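Local coordinates for protein aminopeptidase N (Francisella tularensis subsp. tularensis, PDB 5DLL) that is a zinc-dependent aminopeptidase of the M1 family that releases N-terminal amino acids, preferably alanine, and probably helps degrade intracellular peptides, at residues W188-F192 against D258-M263; D231-C235 against T285-S291. One frame throughout, in Å; residues are numbered along the deposited sequence.

In the fold
Contact 1 (188-192 with 258-263) and contact 2 (231-235 with 285-291) lie with their centres 24 Å apart and nearest atoms about 9 Å apart, without touching. Their segments alternate along the chain: 188-192, 231-235, 258-263, 285-291. Both involve the five-stranded mixed sheet of the M1 peptidase. Contact 1 sets the start of its strand 261-267 against strand 183-191 of the N-terminal beta domain; contact 2 joins the loops that follow its strands 220-227 and 280-284 and lead to helix 236-253 and zinc-site helix 297-312. Thus one contact lies where the catalytic domain meets the N-terminal domain, and the other joins two connections within the catalytic domain.

Contact 1 of 2, residues W188-F192 against D258-M263; sequences WKDPF and DLDTFM
F192 and D258 form one end of this interdomain contact, W188 and M263 the other. OD2 of D258 leans over the F192 ring, 3.5 Å above its plane and toward the rim, with the carboxylate tilted 25° from the ring; CG of P191 lies over the rim of the opposite face. At the ring edge, in plane, CE2 of F192 meets the backbone O of D258 at 3.3 Å and CD2 of L259 at 3.6 Å. That L259 methyl also touches CD of P191 at 4.0 Å, bridging the proline and phenylalanine. At the other end M263, with CG anti to the carbonyl carbon (chi1 -68°) and chi2 extended, brings SD to 4.4 Å from the centroid of the W188 six-membered ring, 46° off its normal: an oblique Met-aromatic contact. A bend at chi3 turns CE of M263 onto the indole, obliquely, 3.4 Å from CZ3 of W188. CG2 of T261 comes to the edge of the same indole, 4.3 Å from CZ3 of W188.

Several partners position these groups. NE1 of W188 donates to the carbonyl of I167, OD1 of D258 accepts from ND2 of N314, and R319 makes a cation-pi contact with F192. D190 forms a salt bridge with K194, and its OD1 weakly accepts from N of F192. Strand 183-191 pairs with 150-160 and 172-179 in the N-terminal domain's sheet, whereas strand 261-267 runs parallel to 220-227 and 280-284 in the catalytic domain's sheet.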
ATOM      1  N   TRP A 188      -1.354  10.289  30.807  1.00 38.43           N
ATOM      2  CA  TRP A 188      -0.604  10.461  29.570  1.00 37.66           C
ATOM      3  C   TRP A 188      -0.900  11.827  28.970  1.00 38.15           C
ATOM      4  O   TRP A 188      -2.026  12.093  28.544  1.00 45.01           O
ATOM      5  CB  TRP A 188      -0.990   9.373  28.570  1.00 39.46           C
ATOM      6  CG  TRP A 188      -0.578   8.002  28.991  1.00 42.88           C
ATOM      7  CD1 TRP A 188      -1.287   7.131  29.768  1.00 43.04           C
ATOM      8  CD2 TRP A 188       0.643   7.341  28.656  1.00 41.41           C
ATOM      9  NE1 TRP A 188      -0.576   5.968  29.940  1.00 44.62           N
ATOM     10  CE2 TRP A 188       0.613   6.072  29.268  1.00 41.31           C
ATOM     11  CE3 TRP A 188       1.763   7.702  27.903  1.00 39.90           C
ATOM     12  CZ2 TRP A 188       1.657   5.159  29.144  1.00 42.77           C
ATOM     13  CZ3 TRP A 188       2.801   6.798  27.781  1.00 42.30           C
ATOM     14  CH2 TRP A 188       2.741   5.538  28.398  1.00 44.37           C
ATOM     15  N   LYS A 189       0.112  12.687  28.936  1.00 41.11           N
ATOM     16  CA  LYS A 189      -0.017  14.011  28.333  1.00 46.43           C
ATOM     17  C   LYS A 189       0.610  14.035  26.944  1.00 41.13           C
ATOM     18  O   LYS A 189       1.708  13.526  26.745  1.00 43.88           O
ATOM     19  CB  LYS A 189       0.639  15.070  29.224  1.00 54.84           C
ATOM     20  CG  LYS A 189       0.552  16.486  28.679  1.00 62.54           C
ATOM     21  CD  LYS A 189       0.745  17.522  29.777  1.00 77.88           C
ATOM     22  CE  LYS A 189       1.032  18.903  29.206  1.00 84.97           C
ATOM     23  NZ  LYS A 189       0.024  19.326  28.193  1.00 84.97           N
ATOM     24  N   ASP A 190      -0.107  14.622  25.991  1.00 44.92           N
ATOM     25  CA  ASP A 190       0.387  14.838  24.633  1.00 45.36           C
ATOM     26  C   ASP A 190       0.244  16.335  24.330  1.00 43.14           C
ATOM     27  O   ASP A 190      -0.853  16.804  24.018  1.00 44.19           O
ATOM     28  CB  ASP A 190      -0.408  13.994  23.628  1.00 49.06           C
ATOM     29  CG  ASP A 190       0.107  14.122  22.196  1.00 48.20           C
ATOM     30  OD1 ASP A 190       0.892  15.045  21.901  1.00 52.10           O
ATOM     31  OD2 ASP A 190      -0.285  13.290  21.354  1.00 48.08           O
ATOM     32  N   PRO A 191       1.356  17.084  24.420  1.00 40.43           N
ATOM     33  CA  PRO A 191       1.318  18.547  24.355  1.00 40.09           C
ATOM     34  C   PRO A 191       0.989  19.144  22.993  1.00 37.81           C
ATOM     35  O   PRO A 191       0.679  20.334  22.924  1.00 38.57           O
ATOM     36  CB  PRO A 191       2.738  18.956  24.769  1.00 43.08           C
ATOM     37  CG  PRO A 191       3.591  17.793  24.418  1.00 43.05           C
ATOM     38  CD  PRO A 191       2.732  16.572  24.572  1.00 41.85           C
ATOM     39  N   PHE A 192       1.055  18.345  21.930  1.00 36.95           N
ATOM     40  CA  PHE A 192       0.820  18.851  20.575  1.00 39.21           C
ATOM     41  C   PHE A 192      -0.630  18.646  20.176  1.00 37.46           C
ATOM     42  O   PHE A 192      -1.168  17.545  20.318  1.00 38.58           O
ATOM     43  CB  PHE A 192       1.749  18.172  19.557  1.00 40.57           C
ATOM     44  CG  PHE A 192       3.198  18.169  19.970  1.00 43.84           C
ATOM     45  CD1 PHE A 192       3.979  19.309  19.826  1.00 42.49           C
ATOM     46  CD2 PHE A 192       3.774  17.030  20.529  1.00 40.84           C
ATOM     47  CE1 PHE A 192       5.307  19.310  20.221  1.00 42.95           C
ATOM     48  CE2 PHE A 192       5.099  17.030  20.927  1.00 40.42           C
ATOM     49  CZ  PHE A 192       5.867  18.169  20.771  1.00 41.86           C
ATOM     50  N   ASP A 258       9.085  13.956  18.416  1.00 37.60           N
ATOM     51  CA  ASP A 258       8.669  15.093  19.247  1.00 38.52           C
ATOM     52  C   ASP A 258       8.301  14.761  20.712  1.00 40.01           C
ATOM     53  O   ASP A 258       8.073  15.675  21.511  1.00 36.83           O
ATOM     54  CB  ASP A 258       7.524  15.853  18.547  1.00 37.72           C
ATOM     55  CG  ASP A 258       6.424  14.932  18.011  1.00 36.67           C
ATOM     56  OD1 ASP A 258       6.629  13.698  17.938  1.00 31.80           O
ATOM     57  OD2 ASP A 258       5.347  15.455  17.652  1.00 38.26           O
ATOM     58  N   LEU A 259       8.266  13.474  21.063  1.00 38.19           N
ATOM     59  CA  LEU A 259       7.935  13.035  22.424  1.00 39.76           C
ATOM     60  C   LEU A 259       9.073  12.237  23.044  1.00 39.48           C
ATOM     61  O   LEU A 259      10.002  11.834  22.352  1.00 44.66           O
ATOM     62  CB  LEU A 259       6.678  12.166  22.409  1.00 41.20           C
ATOM     63  CG  LEU A 259       5.431  12.754  21.743  1.00 40.61           C
ATOM     64  CD1 LEU A 259       4.420  11.653  21.457  1.00 38.69           C
ATOM     65  CD2 LEU A 259       4.815  13.850  22.602  1.00 41.82           C
ATOM     66  N   ASP A 260       8.988  12.003  24.351  1.00 40.71           N
ATOM     67  CA  ASP A 260      10.019  11.250  25.079  1.00 42.36           C
ATOM     68  C   ASP A 260       9.804   9.747  25.025  1.00 38.01           C
ATOM     69  O   ASP A 260      10.667   8.992  25.472  1.00 35.00           O
ATOM     70  CB  ASP A 260      10.070  11.672  26.550  1.00 46.77           C
ATOM     71  CG  ASP A 260      10.279  13.156  26.728  1.00 55.58           C
ATOM     72  OD1 ASP A 260      10.806  13.801  25.793  1.00 58.86           O
ATOM     73  OD2 ASP A 260       9.909  13.676  27.804  1.00 64.48           O
ATOM     74  N   THR A 261       8.649   9.313  24.519  1.00 38.59           N
ATOM     75  CA  THR A 261       8.359   7.883  24.373  1.00 36.76           C
ATOM     76  C   THR A 261       7.545   7.598  23.109  1.00 31.47           C
ATOM     77  O   THR A 261       6.778   8.434  22.654  1.00 30.30           O
ATOM     78  CB  THR A 261       7.668   7.292  25.633  1.00 36.44           C
ATOM     79  OG1 THR A 261       7.122   6.000  25.336  1.00 37.52           O
ATOM     80  CG2 THR A 261       6.568   8.189  26.137  1.00 37.46           C
ATOM     81  N   PHE A 262       7.747   6.413  22.545  1.00 30.50           N
ATOM     82  CA  PHE A 262       7.080   5.996  21.318  1.00 31.84           C
ATOM     83  C   PHE A 262       6.721   4.531  21.464  1.00 35.09           C
ATOM     84  O   PHE A 262       7.597   3.693  21.690  1.00 39.31           O
ATOM     85  CB  PHE A 262       8.004   6.189  20.118  1.00 35.54           C
ATOM     86  CG  PHE A 262       7.449   5.662  18.825  1.00 32.17           C
ATOM     87  CD1 PHE A 262       6.605   6.440  18.047  1.00 31.73           C
ATOM     88  CD2 PHE A 262       7.781   4.388  18.379  1.00 32.54           C
ATOM     89  CE1 PHE A 262       6.089   5.955  16.852  1.00 31.45           C
ATOM     90  CE2 PHE A 262       7.271   3.897  17.187  1.00 33.15           C
ATOM     91  CZ  PHE A 262       6.422   4.683  16.420  1.00 31.24           C
ATOM     92  N   MET A 263       5.434   4.226  21.331  1.00 35.38           N
ATOM     93  CA  MET A 263       4.920   2.900  21.631  1.00 34.79           C
ATOM     94  C   MET A 263       4.309   2.256  20.400  1.00 35.41           C
ATOM     95  O   MET A 263       3.782   2.941  19.524  1.00 36.49           O
ATOM     96  CB  MET A 263       3.870   2.988  22.737  1.00 35.30           C
ATOM     97  CG  MET A 263       4.432   3.392  24.089  1.00 34.75           C
ATOM     98  SD  MET A 263       3.143   3.874  25.251  1.00 36.13           S
ATOM     99  CE  MET A 263       2.733   5.517  24.661  1.00 35.08           C
TER

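Contact 2 of 2, residues D231-C235 against T285-S291; sequences DIDKC and TKYIMAS
K234 and M289 meet where two loops of the M1 catalytic region pass each other, C235 of the first loop being the N-cap residue of helix 236-253. The two side chains touch through their inner carbons, CB of M289 lying 4.0 Å from CB of K234, and then part: the lysine chain bends at chi2 (95°) and carries its amino end away from the other loop. Its CG passes the hydroxyl of S291, with OG at 3.2 Å, and its aliphatic base is flanked by the serine and the methionine.

M289 turns the other way, toward D231. CG stands anti to the carbonyl carbon (chi1 -78°) and the chain stays extended at chi2, which carries SD beside the aspartate, 3.9 Å from the backbone O of D231 and 4.1 Å from its OD1. The D231 and M289 side chains run at a slant to one another. D231 meets T285 at about a right angle, and it is the methyl CG2 of the threonine that approaches OD2 of the aspartate, at 3.7 Å. Deeper in, SG of C235 faces both CD1 of I288 and CG of M289, loosely packed at 4.4 Å from each. C235 also packs on I209 and I225, and both T285 and I288 rest on A266, so the two loops sit on the five-stranded sheet.

The polar tie is made by the backbone. The carbonyl O of K234 accepts a hydrogen bond from N of A290 at 2.9 Å, in its carbonyl plane, with a C=O...N angle of 146°, and CA of M289 adds a CA-H...O contact to that same oxygen at 3.2 Å.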
ATOM      1  N   ASP A 231       3.524 -13.826  21.047  1.00 74.89           N
ATOM      2  CA  ASP A 231       3.837 -13.054  19.837  1.00 71.44           C
ATOM      3  C   ASP A 231       5.125 -12.211  19.935  1.00 64.72           C
ATOM      4  O   ASP A 231       5.729 -11.877  18.911  1.00 53.69           O
ATOM      5  CB  ASP A 231       2.663 -12.120  19.491  1.00 81.98           C
ATOM      6  CG  ASP A 231       1.385 -12.873  19.124  1.00 81.23           C
ATOM      7  OD1 ASP A 231       1.476 -14.004  18.600  1.00 72.36           O
ATOM      8  OD2 ASP A 231       0.285 -12.320  19.347  1.00 80.53           O
ATOM      9  N   ILE A 232       5.541 -11.872  21.155  1.00 59.56           N
ATOM     10  CA  ILE A 232       6.590 -10.861  21.367  1.00 54.91           C
ATOM     11  C   ILE A 232       7.970 -11.251  20.802  1.00 57.40           C
ATOM     12  O   ILE A 232       8.718 -10.388  20.328  1.00 45.39           O
ATOM     13  CB  ILE A 232       6.686 -10.458  22.870  1.00 56.29           C
ATOM     14  CG1 ILE A 232       7.428  -9.123  23.046  1.00 56.92           C
ATOM     15  CG2 ILE A 232       7.355 -11.551  23.703  1.00 58.27           C
ATOM     16  CD1 ILE A 232       6.772  -7.933  22.377  1.00 49.01           C
ATOM     17  N   ASP A 233       8.293 -12.546  20.829  1.00 67.40           N
ATOM     18  CA  ASP A 233       9.591 -13.036  20.342  1.00 65.94           C
ATOM     19  C   ASP A 233       9.823 -12.775  18.847  1.00 59.84           C
ATOM     20  O   ASP A 233      10.964 -12.745  18.399  1.00 52.74           O
ATOM     21  CB  ASP A 233       9.749 -14.538  20.631  1.00 74.29           C
ATOM     22  CG  ASP A 233       9.938 -14.839  22.112  1.00 90.20           C
ATOM     23  OD1 ASP A 233       9.904 -13.897  22.934  1.00 95.13           O
ATOM     24  OD2 ASP A 233      10.122 -16.028  22.454  1.00 94.85           O
ATOM     25  N   LYS A 234       8.749 -12.581  18.086  1.00 56.91           N
ATOM     26  CA  LYS A 234       8.852 -12.315  16.656  1.00 57.81           C
ATOM     27  C   LYS A 234       8.688 -10.821  16.335  1.00 52.10           C
ATOM     28  O   LYS A 234       8.448 -10.459  15.182  1.00 45.24           O
ATOM     29  CB  LYS A 234       7.809 -13.143  15.891  1.00 68.39           C
ATOM     30  CG  LYS A 234       7.890 -14.647  16.128  1.00 71.65           C
ATOM     31  CD  LYS A 234       6.946 -15.118  17.230  1.00 82.29           C
ATOM     32  CE  LYS A 234       7.121 -16.599  17.547  1.00 89.15           C
ATOM     33  NZ  LYS A 234       8.341 -16.897  18.356  1.00 84.40           N
ATOM     34  N   CYS A 235       8.831  -9.960  17.345  1.00 53.49           N
ATOM     35  CA  CYS A 235       8.696  -8.509  17.163  1.00 58.27           C
ATOM     36  C   CYS A 235      10.034  -7.759  17.227  1.00 53.45           C
ATOM     37  O   CYS A 235      10.051  -6.531  17.324  1.00 58.07           O
ATOM     38  CB  CYS A 235       7.734  -7.933  18.212  1.00 55.93           C
ATOM     39  SG  CYS A 235       6.002  -8.382  17.964  1.00 57.91           S
ATOM     40  N   THR A 285      -0.882  -8.151  14.276  1.00 45.58           N
ATOM     41  CA  THR A 285       0.368  -8.881  14.548  1.00 49.60           C
ATOM     42  C   THR A 285       1.014  -9.448  13.285  1.00 47.60           C
ATOM     43  O   THR A 285       2.236  -9.479  13.185  1.00 55.22           O
ATOM     44  CB  THR A 285       0.188 -10.034  15.559  1.00 53.55           C
ATOM     45  OG1 THR A 285      -1.013 -10.760  15.272  1.00 63.10           O
ATOM     46  CG2 THR A 285       0.133  -9.498  16.977  1.00 59.36           C
ATOM     47  N   LYS A 286       0.205  -9.880  12.322  1.00 53.05           N
ATOM     48  CA  LYS A 286       0.740 -10.504  11.109  1.00 61.41           C
ATOM     49  C   LYS A 286       1.565  -9.552  10.241  1.00 55.24           C
ATOM     50  O   LYS A 286       2.375 -10.011   9.437  1.00 68.15           O
ATOM     51  CB  LYS A 286      -0.374 -11.152  10.271  1.00 68.07           C
ATOM     52  CG  LYS A 286      -1.341 -10.186   9.606  1.00 74.25           C
ATOM     53  CD  LYS A 286      -2.163 -10.888   8.534  1.00 82.61           C
ATOM     54  CE  LYS A 286      -3.263  -9.983   8.000  1.00 85.18           C
ATOM     55  NZ  LYS A 286      -3.818 -10.457   6.703  1.00 84.61           N
ATOM     56  N   TYR A 287       1.363  -8.243  10.399  1.00 54.49           N
ATOM     57  CA  TYR A 287       2.081  -7.253   9.590  1.00 51.31           C
ATOM     58  C   TYR A 287       3.423  -6.802  10.176  1.00 45.66           C
ATOM     59  O   TYR A 287       4.192  -6.151   9.466  1.00 43.26           O
ATOM     60  CB  TYR A 287       1.200  -6.020   9.312  1.00 56.05           C
ATOM     61  CG  TYR A 287       0.015  -6.279   8.393  1.00 77.32           C
ATOM     62  CD1 TYR A 287       0.171  -6.956   7.179  1.00 83.92           C
ATOM     63  CD2 TYR A 287      -1.262  -5.826   8.726  1.00 77.59           C
ATOM     64  CE1 TYR A 287      -0.909  -7.188   6.342  1.00 85.42           C
ATOM     65  CE2 TYR A 287      -2.346  -6.054   7.893  1.00 79.87           C
ATOM     66  CZ  TYR A 287      -2.165  -6.731   6.704  1.00 81.21           C
ATOM     67  OH  TYR A 287      -3.242  -6.959   5.877  1.00 71.79           O
ATOM     68  N   ILE A 288       3.713  -7.133  11.439  1.00 43.56           N
ATOM     69  CA  ILE A 288       5.003  -6.751  12.060  1.00 48.02           C
ATOM     70  C   ILE A 288       5.858  -7.909  12.607  1.00 47.83           C
ATOM     71  O   ILE A 288       6.937  -7.677  13.163  1.00 41.02           O
ATOM     72  CB  ILE A 288       4.811  -5.702  13.181  1.00 51.14           C
ATOM     73  CG1 ILE A 288       4.017  -6.279  14.354  1.00 53.82           C
ATOM     74  CG2 ILE A 288       4.120  -4.456  12.640  1.00 55.42           C
ATOM     75  CD1 ILE A 288       3.940  -5.338  15.536  1.00 57.46           C
ATOM     76  N   MET A 289       5.397  -9.146  12.444  1.00 51.24           N
ATOM     77  CA  MET A 289       6.115 -10.298  12.986  1.00 54.61           C
ATOM     78  C   MET A 289       7.059 -10.893  11.949  1.00 53.56           C
ATOM     79  O   MET A 289       6.716 -10.994  10.770  1.00 58.17           O
ATOM     80  CB  MET A 289       5.138 -11.369  13.477  1.00 56.11           C
ATOM     81  CG  MET A 289       4.517 -11.070  14.834  1.00 58.19           C
ATOM     82  SD  MET A 289       3.716 -12.511  15.573  1.00 67.05           S
ATOM     83  CE  MET A 289       2.697 -13.091  14.214  1.00 63.03           C
ATOM     84  N   ALA A 290       8.248 -11.286  12.397  1.00 51.57           N
ATOM     85  CA  ALA A 290       9.204 -11.960  11.528  1.00 52.67           C
ATOM     86  C   ALA A 290      10.247 -12.708  12.346  1.00 55.71           C
ATOM     87  O   ALA A 290      10.884 -12.130  13.224  1.00 58.28           O
ATOM     88  CB  ALA A 290       9.877 -10.960  10.600  1.00 49.40           C
ATOM     89  N   SER A 291      10.395 -14.000  12.061  1.00 66.59           N
ATOM     90  CA  SER A 291      11.484 -14.812  12.597  1.00 65.19           C
ATOM     91  C   SER A 291      12.470 -15.062  11.471  1.00 66.98           C
ATOM     92  O   SER A 291      12.089 -15.026  10.301  1.00 62.30           O
ATOM     93  CB  SER A 291      10.954 -16.145  13.129  1.00 69.50           C
ATOM     94  OG  SER A 291       9.766 -15.954  13.883  1.00 70.80           O
TER